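Local atomic coordinates of beta-glucoside phosphorylase BglX (Unidentified, PDB entry 5VQE), a protein that cleaves beta-glucosides, probably by phosphorolysis, as a glycoside hydrolase family 3 enzyme that works through a covalent glucosyl-enzyme intermediate. Residues A[203-208]-A[286-291]; A[293-298]-A[303-308]; A[317-320]-A[324-327]; A[161-166]-A[476-481]. One frame throughout, in Å; residues are numbered along the deposited sequence.

How the contacts relate
Contacts 1, 2 and 3 lie side by side in the TIM-barrel domain, in the loops and helices that follow strands 191-195, 284-287 and 316-317, whereas contact 4 joins that domain to the loop after strand 469-475 of the mixed-sheet domain. Contacts 1, 2 and 4 are buried. The backbone of Gln205 and His206 in contact 1 meets helix 293-296 of contact 2, and Asp204 meets the backbone of Asn481 in contact 4. Contact 3 is only partly buried, yet Phe318 touches both Ala289 and the sugar. The chemistry runs from a covalent sugar ester in contact 1 to a tyrosine hydroxyl, a carboxylate-to-backbone bond, and valine packing with a bridging water in contact 4.

Contact 1 of 4, residues A[203-208]-A[286-291]; sequences RDQHLM and CTDATQ. With G2F (2-deoxy-2-fluoro-alpha-D-glucopyranose), chain B.
Gln205 and Asp288 meet with their side chains approaching from opposite directions, amide and carboxylate planes turned 44° apart. The covalent bond dominates: Asp288 OD1 is joined to C1 of the fluoroglucose at 1.4 Å, so the aspartate is trapped as a glycosyl ester. Its CG lies anti to the backbone N (chi1 -168°), which swings the carboxylate towards C1 of the sugar. The ester oxygen also receives a weak bond from Ala289 N, while Asp288 OD2 lies 2.6 Å from F2 of the sugar.

Among polar contacts, Gln205 OE1 stands 3.4 Å from Asp288 OD2, two acceptors that do not bond; OE1 instead accepts from the backbone N of His242. That bond helps fix the amide, and Gln205 NE2 lies 3.5 Å from F2 of the sugar. With an alanine at Gln205, the backbone N of His242 would probably lose its acceptor and a gap would open beside the carboxylate and the fluorine.

Hydrogen bonds within 203-208 shape the neighbouring loop. Asp204 OD1 takes the backbone N of His206 at 2.7 Å, an Asx turn; His206 ND1 also donates to Asp204 OD1, though that bond is modelled doubtfully short. The ester at C1 implies that Asp288 is the catalytic nucleophile, as in the retaining mechanism of family 3 enzymes.

Contact 2 of 4, residues A[293-298]-A[303-308]; sequences VGYTCS and EALPTS
Tyr295 and Ser308 are brought together by two torsions: the tyrosine CG stands anti to its backbone N (chi1 -169°), sending the ring out from helix 293-296, while the serine OG is anti to its own carbonyl carbon (chi1 -69°) and turns back to meet it. The phenol donates its proton, Tyr295 OH to Ser308 OG at 2.8 Å, and the serine oxygen lies at the edge of the ring, in its plane. Ser308 OG is also hydrogen-bonded to Ser265 O, so this buried hydroxyl has two partners.

The arrangement joins two successive helices of the TIM-barrel domain, the short 293-296 in the connection after strand 284-287 and the longer 301-310 that leads on to strand 316-317. Tyr295 reaches from one helix to the other. Around the phenol end, Ala304 CB packs 3.9 Å from Tyr295 CZ, and Leu305 CD2 reaches Tyr295 CE1 at 3.8 Å, the leucine side chain crossing the tyrosine at about a right angle. The carbonyl oxygen of Ala304 lies 3.1 Å from Tyr295 OH. Helix 301-310 is kinked at Pro306, whose nitrogen makes no bond to the preceding turn, but Ser308 N still bonds to Ala304 O. Leu316 of strand 316-317 touches Tyr295, Leu305 and Ser308, and the tyrosine ring also meets that of His242, their planes about 55° apart.

Contact 3 of 4, residues A[317-320]-A[324-327]; sequences TFTL and EDFK. With G2F (2-deoxy-2-fluoro-alpha-D-glucopyranose), chain B.
Thr319 and Asp325 bring their CA atoms within 6.4 Å of each other as the chain turns from strand 316-317 into helix 322-335. This is a strand-to-helix connection of the TIM-barrel domain, closed by a carboxylate of the following helix. Leu320 N donates to Asp325 OD2 at 2.7 Å in a nearly straight bond (166°), meeting the oxygen on its syn side but 31° out of the carboxylate plane. Asp325 CG is anti to its carbonyl carbon (chi1 -73°), which brings the group from the first turn of the helix back over the connection.

Asp325 OD2 also lies 3.2 Å from Thr319 CB, and the threonine methyl CG2 packs 4.0 Å from Asp325 CB. The threonine hydroxyl bonds instead to Glu40 OE2. Asp325 OD1 forms a salt bridge with Arg301 NE, which ties the carboxylate to helix 301-310 as well as to the connection. Were Asp325 an alanine, Leu320 N would probably lose its acceptor and Arg301 this counter-charge.

Phe318 points its CB away from the helix and belongs to the sugar pocket. Thr317 CG2 covers one face of its ring, 3.5 Å above the plane and over the centre, and Phe318 CE2 lies 3.8 Å from C6 of the fluoroglucose.

Contact 4 of 4, residues A[161-166]-A[476-481]; sequences NVRTYG and FKVSSN
Val478 packs against three residues of 161-166, and this apolar contact carries most of the interface. Its CG1 branch, anti to the backbone N (chi1 176°), meets the aliphatic part of Arg163 at the arginine CD, 3.7 Å away, the two side chains crossing at about a right angle. The other branch, CG2, turns to Asn161 CB at 4.2 Å and to Val162 CG2 at 4.4 Å, so the two methyls divide the segment between them.

A single water supplies the polar link across the two segments: it donates to Asn161 OD1 at 2.8 Å and to the backbone O of Phe476 at 2.7 Å. The amide nitrogen of Asn161 bonds to Asn513 OD1.

The guanidinium of Arg163 has its partners outside the two segments: NE forms a salt bridge with Glu94 and NH2 is hydrogen-bonded to O3 of the sugar, so Val478 borders a residue of the ligand pocket. Within 161-166, Thr164 OG1 donates to Asn161 O and accepts from Gly166 N, an ST turn.

The contact joins the loop between strand 143-144 and helix 169-184 of the barrel to the loop after strand 469-475 of the mixed sheet, with helix 113-119 packed against Val162.

Contact 1 of 4, residues A[203-208]-A[286-291]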
loop_
_atom_site.group_PDB
_atom_site.type_symbol
_atom_site.label_atom_id
_atom_site.label_comp_id
_atom_site.label_asym_id
_atom_site.label_seq_id
_atom_site.Cartn_x
_atom_site.Cartn_y
_atom_site.Cartn_z
ATOM N N ARG A 203 5.041 4.987 -14.638
ATOM C CA ARG A 203 3.801 4.397 -15.104
ATOM C C ARG A 203 3.337 3.305 -14.146
ATOM O O ARG A 203 4.109 2.782 -13.335
ATOM C CB ARG A 203 3.987 3.879 -16.539
ATOM C CG ARG A 203 4.311 5.022 -17.512
ATOM C CD ARG A 203 4.824 4.542 -18.863
ATOM N NE ARG A 203 6.035 3.735 -18.741
ATOM C CZ ARG A 203 6.557 3.010 -19.729
ATOM N NH1 ARG A 203 5.971 2.986 -20.922
ATOM N NH2 ARG A 203 7.649 2.290 -19.522
ATOM N N ASP A 204 2.046 2.980 -14.249
ATOM C CA ASP A 204 1.337 2.141 -13.287
ATOM C C ASP A 204 1.197 0.727 -13.839
ATOM O O ASP A 204 0.607 0.533 -14.909
ATOM C CB ASP A 204 -0.044 2.739 -12.993
ATOM C CG ASP A 204 -0.857 1.914 -12.001
ATOM O OD1 ASP A 204 -0.380 0.856 -11.544
ATOM O OD2 ASP A 204 -1.995 2.327 -11.682
ATOM N N GLN A 205 1.707 -0.261 -13.091
ATOM C CA GLN A 205 1.618 -1.660 -13.506
ATOM C C GLN A 205 0.185 -2.175 -13.543
ATOM O O GLN A 205 -0.059 -3.255 -14.110
ATOM C CB GLN A 205 2.459 -2.554 -12.587
ATOM C CG GLN A 205 2.299 -2.269 -11.096
ATOM C CD GLN A 205 2.490 -3.496 -10.230
ATOM O OE1 GLN A 205 2.529 -4.636 -10.720
ATOM N NE2 GLN A 205 2.616 -3.270 -8.924
ATOM N N HIS A 206 -0.758 -1.440 -12.944
ATOM C CA HIS A 206 -2.173 -1.736 -13.126
ATOM C C HIS A 206 -2.586 -1.600 -14.588
ATOM O O HIS A 206 -3.539 -2.257 -15.023
ATOM C CB HIS A 206 -3.033 -0.805 -12.263
ATOM C CG HIS A 206 -2.877 -1.016 -10.787
ATOM N ND1 HIS A 206 -1.793 -0.550 -10.075
ATOM C CD2 HIS A 206 -3.686 -1.619 -9.884
ATOM C CE1 HIS A 206 -1.928 -0.883 -8.802
ATOM N NE2 HIS A 206 -3.065 -1.539 -8.661
ATOM N N LEU A 207 -1.881 -0.766 -15.356
ATOM C CA LEU A 207 -2.276 -0.404 -16.715
ATOM C C LEU A 207 -1.314 -0.902 -17.785
ATOM O O LEU A 207 -1.593 -0.724 -18.978
ATOM C CB LEU A 207 -2.404 1.119 -16.833
ATOM C CG LEU A 207 -3.504 1.747 -15.973
ATOM C CD1 LEU A 207 -3.428 3.256 -16.035
ATOM C CD2 LEU A 207 -4.887 1.269 -16.411
ATOM N N MET A 208 -0.199 -1.516 -17.400
ATOM C CA MET A 208 0.826 -1.963 -18.338
ATOM C C MET A 208 1.893 -2.675 -17.514
ATOM O O MET A 208 1.832 -2.684 -16.283
ATOM C CB MET A 208 1.409 -0.783 -19.106
ATOM C CG MET A 208 1.835 0.359 -18.188
ATOM S SD MET A 208 2.886 1.554 -19.016
ATOM C CE MET A 208 4.360 0.548 -19.184
ATOM N N CYS A 286 4.309 -14.682 -3.629
ATOM C CA CYS A 286 3.002 -14.578 -4.265
ATOM C C CYS A 286 3.065 -13.527 -5.361
ATOM O O CYS A 286 3.908 -12.624 -5.332
ATOM C CB CYS A 286 1.894 -14.240 -3.260
ATOM S SG CYS A 286 2.024 -12.613 -2.483
ATOM N N THR A 287 2.190 -13.666 -6.350
ATOM C CA THR A 287 2.114 -12.655 -7.387
ATOM C C THR A 287 1.283 -11.474 -6.902
ATOM O O THR A 287 0.504 -11.572 -5.950
ATOM C CB THR A 287 1.511 -13.209 -8.682
ATOM O OG1 THR A 287 0.110 -13.452 -8.519
ATOM C CG2 THR A 287 2.183 -14.519 -9.098
ATOM N N ASP A 288 1.495 -10.334 -7.545
ATOM C CA ASP A 288 0.511 -9.274 -7.468
ATOM C C ASP A 288 -0.728 -9.710 -8.241
ATOM O O ASP A 288 -0.691 -10.668 -9.021
ATOM C CB ASP A 288 1.087 -7.975 -8.025
ATOM C CG ASP A 288 0.224 -6.774 -7.712
ATOM O OD1 ASP A 288 -0.491 -6.790 -6.668
ATOM O OD2 ASP A 288 0.292 -5.836 -8.523
ATOM N N ALA A 289 -1.837 -9.009 -8.000
ATOM C CA ALA A 289 -3.136 -9.391 -8.555
ATOM C C ALA A 289 -3.052 -9.676 -10.052
ATOM O O ALA A 289 -2.586 -8.837 -10.832
ATOM C CB ALA A 289 -4.151 -8.274 -8.284
ATOM N N THR A 290 -3.530 -10.859 -10.457
ATOM C CA THR A 290 -3.304 -11.355 -11.813
ATOM C C THR A 290 -4.278 -10.799 -12.844
ATOM O O THR A 290 -4.113 -11.091 -14.033
ATOM C CB THR A 290 -3.387 -12.882 -11.862
ATOM O OG1 THR A 290 -4.751 -13.294 -11.719
ATOM C CG2 THR A 290 -2.524 -13.529 -10.768
ATOM N N GLN A 291 -5.281 -10.021 -12.452
ATOM C CA GLN A 291 -6.173 -9.441 -13.444
ATOM C C GLN A 291 -5.673 -8.098 -13.940
ATOM O O GLN A 291 -6.309 -7.481 -14.801
ATOM C CB GLN A 291 -7.596 -9.310 -12.886
ATOM C CG GLN A 291 -7.901 -8.048 -12.099
ATOM C CD GLN A 291 -7.202 -7.996 -10.759
ATOM O OE1 GLN A 291 -6.817 -9.032 -10.205
ATOM N NE2 GLN A 291 -7.037 -6.784 -10.220
HETATM C C1 G2F B . -1.476 -5.802 -6.537
HETATM C C2 G2F B . -0.899 -4.504 -5.886
HETATM C C3 G2F B . -0.455 -4.853 -4.434
HETATM C C4 G2F B . -1.670 -5.474 -3.678
HETATM C C5 G2F B . -2.148 -6.735 -4.474
HETATM C C6 G2F B . -3.429 -7.372 -3.800
HETATM O O3 G2F B . -0.161 -3.648 -3.778
HETATM O O4 G2F B . -1.201 -5.930 -2.437
HETATM O O5 G2F B . -2.537 -6.321 -5.773
HETATM O O6 G2F B . -4.385 -6.365 -3.629
HETATM F F2 G2F B . 0.177 -4.076 -6.581
#

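Contact 2 of 4, residues A[293-298]-A[303-308]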
loop_
_atom_site.group_PDB
_atom_site.type_symbol
_atom_site.label_atom_id
_atom_site.label_comp_id
_atom_site.label_asym_id
_atom_site.label_seq_id
_atom_site.Cartn_x
_atom_site.Cartn_y
_atom_site.Cartn_z
ATOM N N VAL A 293 -3.375 -5.290 -15.891
ATOM C CA VAL A 293 -2.916 -5.248 -17.271
ATOM C C VAL A 293 -1.463 -5.691 -17.371
ATOM O O VAL A 293 -1.083 -6.404 -18.307
ATOM C CB VAL A 293 -3.120 -3.834 -17.844
ATOM C CG1 VAL A 293 -2.648 -3.771 -19.281
ATOM C CG2 VAL A 293 -4.590 -3.418 -17.732
ATOM N N GLY A 294 -0.628 -5.274 -16.417
ATOM C CA GLY A 294 0.771 -5.665 -16.440
ATOM C C GLY A 294 0.971 -7.163 -16.511
ATOM O O GLY A 294 1.925 -7.637 -17.136
ATOM N N TYR A 295 0.073 -7.929 -15.888
ATOM C CA TYR A 295 0.123 -9.381 -15.999
ATOM C C TYR A 295 -0.522 -9.853 -17.293
ATOM O O TYR A 295 0.102 -10.578 -18.076
ATOM C CB TYR A 295 -0.574 -10.025 -14.801
ATOM C CG TYR A 295 -0.355 -11.515 -14.685
ATOM C CD1 TYR A 295 -1.316 -12.416 -15.123
ATOM C CD2 TYR A 295 0.827 -12.020 -14.154
ATOM C CE1 TYR A 295 -1.117 -13.789 -15.025
ATOM C CE2 TYR A 295 1.040 -13.385 -14.047
ATOM C CZ TYR A 295 0.060 -14.269 -14.480
ATOM O OH TYR A 295 0.271 -15.628 -14.371
ATOM N N THR A 296 -1.770 -9.434 -17.538
ATOM C CA THR A 296 -2.552 -10.026 -18.622
ATOM C C THR A 296 -1.934 -9.759 -19.983
ATOM O O THR A 296 -2.067 -10.587 -20.894
ATOM C CB THR A 296 -3.988 -9.497 -18.612
ATOM O OG1 THR A 296 -3.978 -8.072 -18.787
ATOM C CG2 THR A 296 -4.711 -9.854 -17.308
ATOM N N CYS A 297 -1.267 -8.617 -20.153
ATOM C CA CYS A 297 -0.739 -8.254 -21.460
ATOM C C CYS A 297 0.605 -8.898 -21.765
ATOM O O CYS A 297 1.095 -8.757 -22.891
ATOM C CB CYS A 297 -0.599 -6.735 -21.568
ATOM S SG CYS A 297 0.882 -6.085 -20.758
ATOM N N SER A 298 1.205 -9.610 -20.813
ATOM C CA SER A 298 2.567 -10.092 -20.991
ATOM C C SER A 298 2.650 -11.461 -21.642
ATOM O O SER A 298 3.718 -11.818 -22.151
ATOM C CB SER A 298 3.294 -10.150 -19.642
ATOM O OG SER A 298 3.521 -8.849 -19.133
ATOM N N GLU A 303 -1.302 -19.893 -20.677
ATOM C CA GLU A 303 0.093 -20.226 -20.419
ATOM C C GLU A 303 0.626 -19.538 -19.166
ATOM O O GLU A 303 1.466 -20.111 -18.461
ATOM C CB GLU A 303 0.972 -19.815 -21.607
ATOM C CG GLU A 303 0.694 -20.546 -22.912
ATOM C CD GLU A 303 1.340 -19.852 -24.112
ATOM O OE1 GLU A 303 2.179 -18.943 -23.908
ATOM O OE2 GLU A 303 0.998 -20.208 -25.259
ATOM N N ALA A 304 0.157 -18.317 -18.881
ATOM C CA ALA A 304 0.785 -17.491 -17.849
ATOM C C ALA A 304 0.598 -18.090 -16.463
ATOM O O ALA A 304 1.542 -18.139 -15.667
ATOM C CB ALA A 304 0.219 -16.075 -17.888
ATOM N N LEU A 305 -0.617 -18.531 -16.145
ATOM C CA LEU A 305 -0.910 -18.946 -14.775
ATOM C C LEU A 305 -0.017 -20.091 -14.319
ATOM O O LEU A 305 0.632 -19.951 -13.268
ATOM C CB LEU A 305 -2.406 -19.270 -14.650
ATOM C CG LEU A 305 -3.335 -18.075 -14.952
ATOM C CD1 LEU A 305 -4.799 -18.448 -14.863
ATOM C CD2 LEU A 305 -3.078 -16.883 -14.025
ATOM N N PRO A 306 0.102 -21.210 -15.040
ATOM C CA PRO A 306 1.052 -22.239 -14.597
ATOM C C PRO A 306 2.493 -21.798 -14.716
ATOM O O PRO A 306 3.332 -22.241 -13.925
ATOM C CB PRO A 306 0.745 -23.425 -15.517
ATOM C CG PRO A 306 0.122 -22.815 -16.733
ATOM C CD PRO A 306 -0.632 -21.619 -16.252
ATOM N N THR A 307 2.807 -20.919 -15.671
ATOM C CA THR A 307 4.188 -20.486 -15.845
ATOM C C THR A 307 4.658 -19.656 -14.659
ATOM O O THR A 307 5.820 -19.765 -14.247
ATOM C CB THR A 307 4.334 -19.702 -17.150
ATOM O OG1 THR A 307 4.121 -20.580 -18.269
ATOM C CG2 THR A 307 5.715 -19.065 -17.269
ATOM N N SER A 308 3.787 -18.813 -14.093
ATOM C CA SER A 308 4.182 -18.077 -12.892
ATOM C C SER A 308 4.645 -19.039 -11.811
ATOM O O SER A 308 5.695 -18.838 -11.191
ATOM C CB SER A 308 3.034 -17.212 -12.369
ATOM O OG SER A 308 2.752 -16.139 -13.240
#

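Contact 3 of 4, residues A[317-320]-A[324-327]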
loop_
_atom_site.group_PDB
_atom_site.type_symbol
_atom_site.label_atom_id
_atom_site.label_comp_id
_atom_site.label_asym_id
_atom_site.label_seq_id
_atom_site.Cartn_x
_atom_site.Cartn_y
_atom_site.Cartn_z
ATOM N N THR A 317 -2.327 -14.542 -6.995
ATOM C CA THR A 317 -3.211 -13.646 -6.252
ATOM C C THR A 317 -4.365 -13.233 -7.163
ATOM O O THR A 317 -4.209 -12.391 -8.052
ATOM C CB THR A 317 -2.429 -12.450 -5.726
ATOM O OG1 THR A 317 -1.361 -12.940 -4.906
ATOM C CG2 THR A 317 -3.318 -11.530 -4.898
ATOM N N PHE A 318 -5.514 -13.869 -6.950
ATOM C CA PHE A 318 -6.789 -13.522 -7.571
ATOM C C PHE A 318 -6.939 -14.176 -8.932
ATOM O O PHE A 318 -5.947 -14.459 -9.614
ATOM C CB PHE A 318 -6.980 -12.009 -7.732
ATOM C CG PHE A 318 -6.826 -11.234 -6.461
ATOM C CD1 PHE A 318 -6.883 -11.869 -5.229
ATOM C CD2 PHE A 318 -6.628 -9.860 -6.500
ATOM C CE1 PHE A 318 -6.735 -11.142 -4.054
ATOM C CE2 PHE A 318 -6.479 -9.132 -5.328
ATOM C CZ PHE A 318 -6.542 -9.771 -4.109
ATOM N N THR A 319 -8.190 -14.412 -9.320
ATOM C CA THR A 319 -8.535 -14.982 -10.608
ATOM C C THR A 319 -9.334 -13.960 -11.405
ATOM O O THR A 319 -9.832 -12.970 -10.865
ATOM C CB THR A 319 -9.359 -16.266 -10.454
ATOM O OG1 THR A 319 -10.518 -15.997 -9.654
ATOM C CG2 THR A 319 -8.534 -17.367 -9.800
ATOM N N LEU A 320 -9.453 -14.220 -12.702
ATOM C CA LEU A 320 -10.258 -13.392 -13.595
ATOM C C LEU A 320 -11.603 -14.083 -13.802
ATOM O O LEU A 320 -12.585 -13.761 -13.125
ATOM C CB LEU A 320 -9.503 -13.174 -14.913
ATOM C CG LEU A 320 -10.112 -12.288 -15.996
ATOM C CD1 LEU A 320 -10.368 -10.897 -15.452
ATOM C CD2 LEU A 320 -9.175 -12.247 -17.200
ATOM N N GLU A 324 -12.148 -20.743 -15.811
ATOM C CA GLU A 324 -11.122 -20.772 -16.844
ATOM C C GLU A 324 -9.727 -20.825 -16.236
ATOM O O GLU A 324 -8.874 -21.597 -16.690
ATOM C CB GLU A 324 -11.272 -19.546 -17.740
ATOM C CG GLU A 324 -10.098 -19.304 -18.669
ATOM C CD GLU A 324 -10.382 -18.214 -19.683
ATOM O OE1 GLU A 324 -10.472 -17.033 -19.281
ATOM O OE2 GLU A 324 -10.534 -18.541 -20.878
ATOM N N ASP A 325 -9.480 -20.014 -15.206
ATOM C CA ASP A 325 -8.161 -19.976 -14.587
ATOM C C ASP A 325 -7.794 -21.324 -13.984
ATOM O O ASP A 325 -6.660 -21.792 -14.137
ATOM C CB ASP A 325 -8.116 -18.879 -13.525
ATOM C CG ASP A 325 -8.070 -17.486 -14.130
ATOM O OD1 ASP A 325 -8.012 -17.369 -15.379
ATOM O OD2 ASP A 325 -8.081 -16.508 -13.351
ATOM N N PHE A 326 -8.740 -21.970 -13.303
ATOM C CA PHE A 326 -8.430 -23.258 -12.698
ATOM C C PHE A 326 -8.201 -24.315 -13.768
ATOM O O PHE A 326 -7.290 -25.141 -13.645
ATOM C CB PHE A 326 -9.546 -23.689 -11.750
ATOM C CG PHE A 326 -9.179 -24.861 -10.893
ATOM C CD1 PHE A 326 -8.228 -24.727 -9.903
ATOM C CD2 PHE A 326 -9.773 -26.100 -11.082
ATOM C CE1 PHE A 326 -7.870 -25.802 -9.104
ATOM C CE2 PHE A 326 -9.426 -27.185 -10.282
ATOM C CZ PHE A 326 -8.474 -27.036 -9.295
ATOM N N LYS A 327 -9.015 -24.296 -14.827
ATOM C CA LYS A 327 -8.795 -25.196 -15.951
ATOM C C LYS A 327 -7.422 -24.981 -16.571
ATOM O O LYS A 327 -6.758 -25.946 -16.967
ATOM C CB LYS A 327 -9.902 -25.000 -16.987
ATOM C CG LYS A 327 -9.646 -25.651 -18.331
ATOM C CD LYS A 327 -10.934 -25.664 -19.169
ATOM C CE LYS A 327 -10.681 -26.061 -20.622
ATOM N NZ LYS A 327 -11.882 -25.831 -21.480
HETATM C C1 G2F B . -1.476 -5.802 -6.537
HETATM C C2 G2F B . -0.899 -4.504 -5.886
HETATM C C3 G2F B . -0.455 -4.853 -4.434
HETATM C C4 G2F B . -1.670 -5.474 -3.678
HETATM C C5 G2F B . -2.148 -6.735 -4.474
HETATM C C6 G2F B . -3.429 -7.372 -3.800
HETATM O O3 G2F B . -0.161 -3.648 -3.778
HETATM O O4 G2F B . -1.201 -5.930 -2.437
HETATM O O5 G2F B . -2.537 -6.321 -5.773
HETATM O O6 G2F B . -4.385 -6.365 -3.629
HETATM F F2 G2F B . 0.177 -4.076 -6.581
#

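Contact 4 of 4, residues A[161-166]-A[476-481]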
loop_
_atom_site.group_PDB
_atom_site.type_symbol
_atom_site.label_atom_id
_atom_site.label_comp_id
_atom_site.label_asym_id
_atom_site.label_seq_id
_atom_site.Cartn_x
_atom_site.Cartn_y
_atom_site.Cartn_z
ATOM N N ASN A 161 4.728 7.014 -4.498
ATOM C CA ASN A 161 4.314 8.277 -3.862
ATOM C C ASN A 161 4.153 8.035 -2.362
ATOM O O ASN A 161 5.049 7.437 -1.741
ATOM C CB ASN A 161 3.066 8.773 -4.582
ATOM C CG ASN A 161 2.818 10.248 -4.369
ATOM O OD1 ASN A 161 1.976 10.648 -3.553
ATOM N ND2 ASN A 161 3.555 11.075 -5.105
ATOM N N VAL A 162 3.040 8.439 -1.746
ATOM C CA VAL A 162 2.909 8.341 -0.298
ATOM C C VAL A 162 2.793 6.911 0.202
ATOM O O VAL A 162 2.822 6.701 1.414
ATOM C CB VAL A 162 1.691 9.138 0.219
ATOM C CG1 VAL A 162 1.877 10.620 -0.050
ATOM C CG2 VAL A 162 0.392 8.630 -0.381
ATOM N N ARG A 163 2.651 5.922 -0.684
ATOM C CA ARG A 163 2.643 4.533 -0.239
ATOM C C ARG A 163 4.028 4.051 0.166
ATOM O O ARG A 163 4.141 2.975 0.771
ATOM C CB ARG A 163 2.083 3.623 -1.335
ATOM C CG ARG A 163 0.617 3.887 -1.686
ATOM C CD ARG A 163 0.191 3.040 -2.874
ATOM N NE ARG A 163 -0.060 1.648 -2.517
ATOM C CZ ARG A 163 -0.011 0.635 -3.377
ATOM N NH1 ARG A 163 0.295 0.852 -4.654
ATOM N NH2 ARG A 163 -0.253 -0.598 -2.960
ATOM N N THR A 164 5.071 4.808 -0.153
ATOM C CA THR A 164 6.443 4.463 0.182
ATOM C C THR A 164 6.902 5.240 1.410
ATOM O O THR A 164 6.270 6.203 1.851
ATOM C CB THR A 164 7.399 4.765 -0.981
ATOM O OG1 THR A 164 7.643 6.176 -1.049
ATOM C CG2 THR A 164 6.848 4.283 -2.313
ATOM N N TYR A 165 8.039 4.809 1.951
ATOM C CA TYR A 165 8.760 5.548 2.971
ATOM C C TYR A 165 9.722 6.565 2.363
ATOM O O TYR A 165 10.690 6.972 3.016
ATOM C CB TYR A 165 9.513 4.582 3.895
ATOM C CG TYR A 165 8.596 3.664 4.663
ATOM C CD1 TYR A 165 7.689 4.169 5.586
ATOM C CD2 TYR A 165 8.627 2.291 4.462
ATOM C CE1 TYR A 165 6.837 3.335 6.282
ATOM C CE2 TYR A 165 7.775 1.449 5.161
ATOM C CZ TYR A 165 6.884 1.979 6.063
ATOM O OH TYR A 165 6.035 1.147 6.749
ATOM N N GLY A 166 9.466 6.988 1.131
ATOM C CA GLY A 166 10.247 8.034 0.510
ATOM C C GLY A 166 11.297 7.503 -0.439
ATOM O O GLY A 166 11.150 6.413 -0.996
ATOM N N PHE A 476 -4.720 14.667 -3.653
ATOM C CA PHE A 476 -4.638 13.829 -4.851
ATOM C C PHE A 476 -4.052 12.486 -4.437
ATOM O O PHE A 476 -2.834 12.337 -4.293
ATOM C CB PHE A 476 -3.841 14.528 -5.945
ATOM C CG PHE A 476 -4.633 15.604 -6.627
ATOM C CD1 PHE A 476 -5.275 15.355 -7.829
ATOM C CD2 PHE A 476 -4.803 16.841 -6.024
ATOM C CE1 PHE A 476 -6.040 16.341 -8.442
ATOM C CE2 PHE A 476 -5.572 17.829 -6.631
ATOM C CZ PHE A 476 -6.191 17.573 -7.839
ATOM N N LYS A 477 -4.942 11.519 -4.238
ATOM C CA LYS A 477 -4.611 10.263 -3.589
ATOM C C LYS A 477 -4.259 9.210 -4.625
ATOM O O LYS A 477 -4.693 9.273 -5.780
ATOM C CB LYS A 477 -5.782 9.774 -2.734
ATOM C CG LYS A 477 -6.996 9.329 -3.541
ATOM N N VAL A 478 -3.458 8.235 -4.194
ATOM C CA VAL A 478 -3.158 7.084 -5.031
ATOM C C VAL A 478 -4.405 6.225 -5.180
ATOM O O VAL A 478 -5.175 6.036 -4.227
ATOM C CB VAL A 478 -2.005 6.262 -4.431
ATOM C CG1 VAL A 478 -1.780 5.009 -5.264
ATOM C CG2 VAL A 478 -0.727 7.089 -4.346
ATOM N N SER A 479 -4.598 5.678 -6.375
ATOM C CA SER A 479 -5.679 4.725 -6.597
ATOM C C SER A 479 -5.399 3.951 -7.878
ATOM O O SER A 479 -5.018 4.542 -8.894
ATOM C CB SER A 479 -7.037 5.434 -6.679
ATOM O OG SER A 479 -8.094 4.513 -6.490
ATOM N N SER A 480 -5.590 2.632 -7.816
ATOM C CA SER A 480 -5.378 1.755 -8.961
ATOM C C SER A 480 -5.984 2.342 -10.231
ATOM O O SER A 480 -7.108 2.849 -10.225
ATOM C CB SER A 480 -6.000 0.383 -8.683
ATOM O OG SER A 480 -5.438 -0.221 -7.530
ATOM N N ASN A 481 -5.219 2.266 -11.322
ATOM C CA ASN A 481 -5.666 2.578 -12.681
ATOM C C ASN A 481 -5.759 4.073 -12.957
ATOM O O ASN A 481 -6.457 4.485 -13.891
ATOM C CB ASN A 481 -7.013 1.915 -12.997
ATOM C CG ASN A 481 -6.955 0.401 -12.891
ATOM O OD1 ASN A 481 -6.413 -0.273 -13.766
ATOM N ND2 ASN A 481 -7.511 -0.140 -11.815
HETATM O O HOH W 1 -0.762 11.034 -3.188
#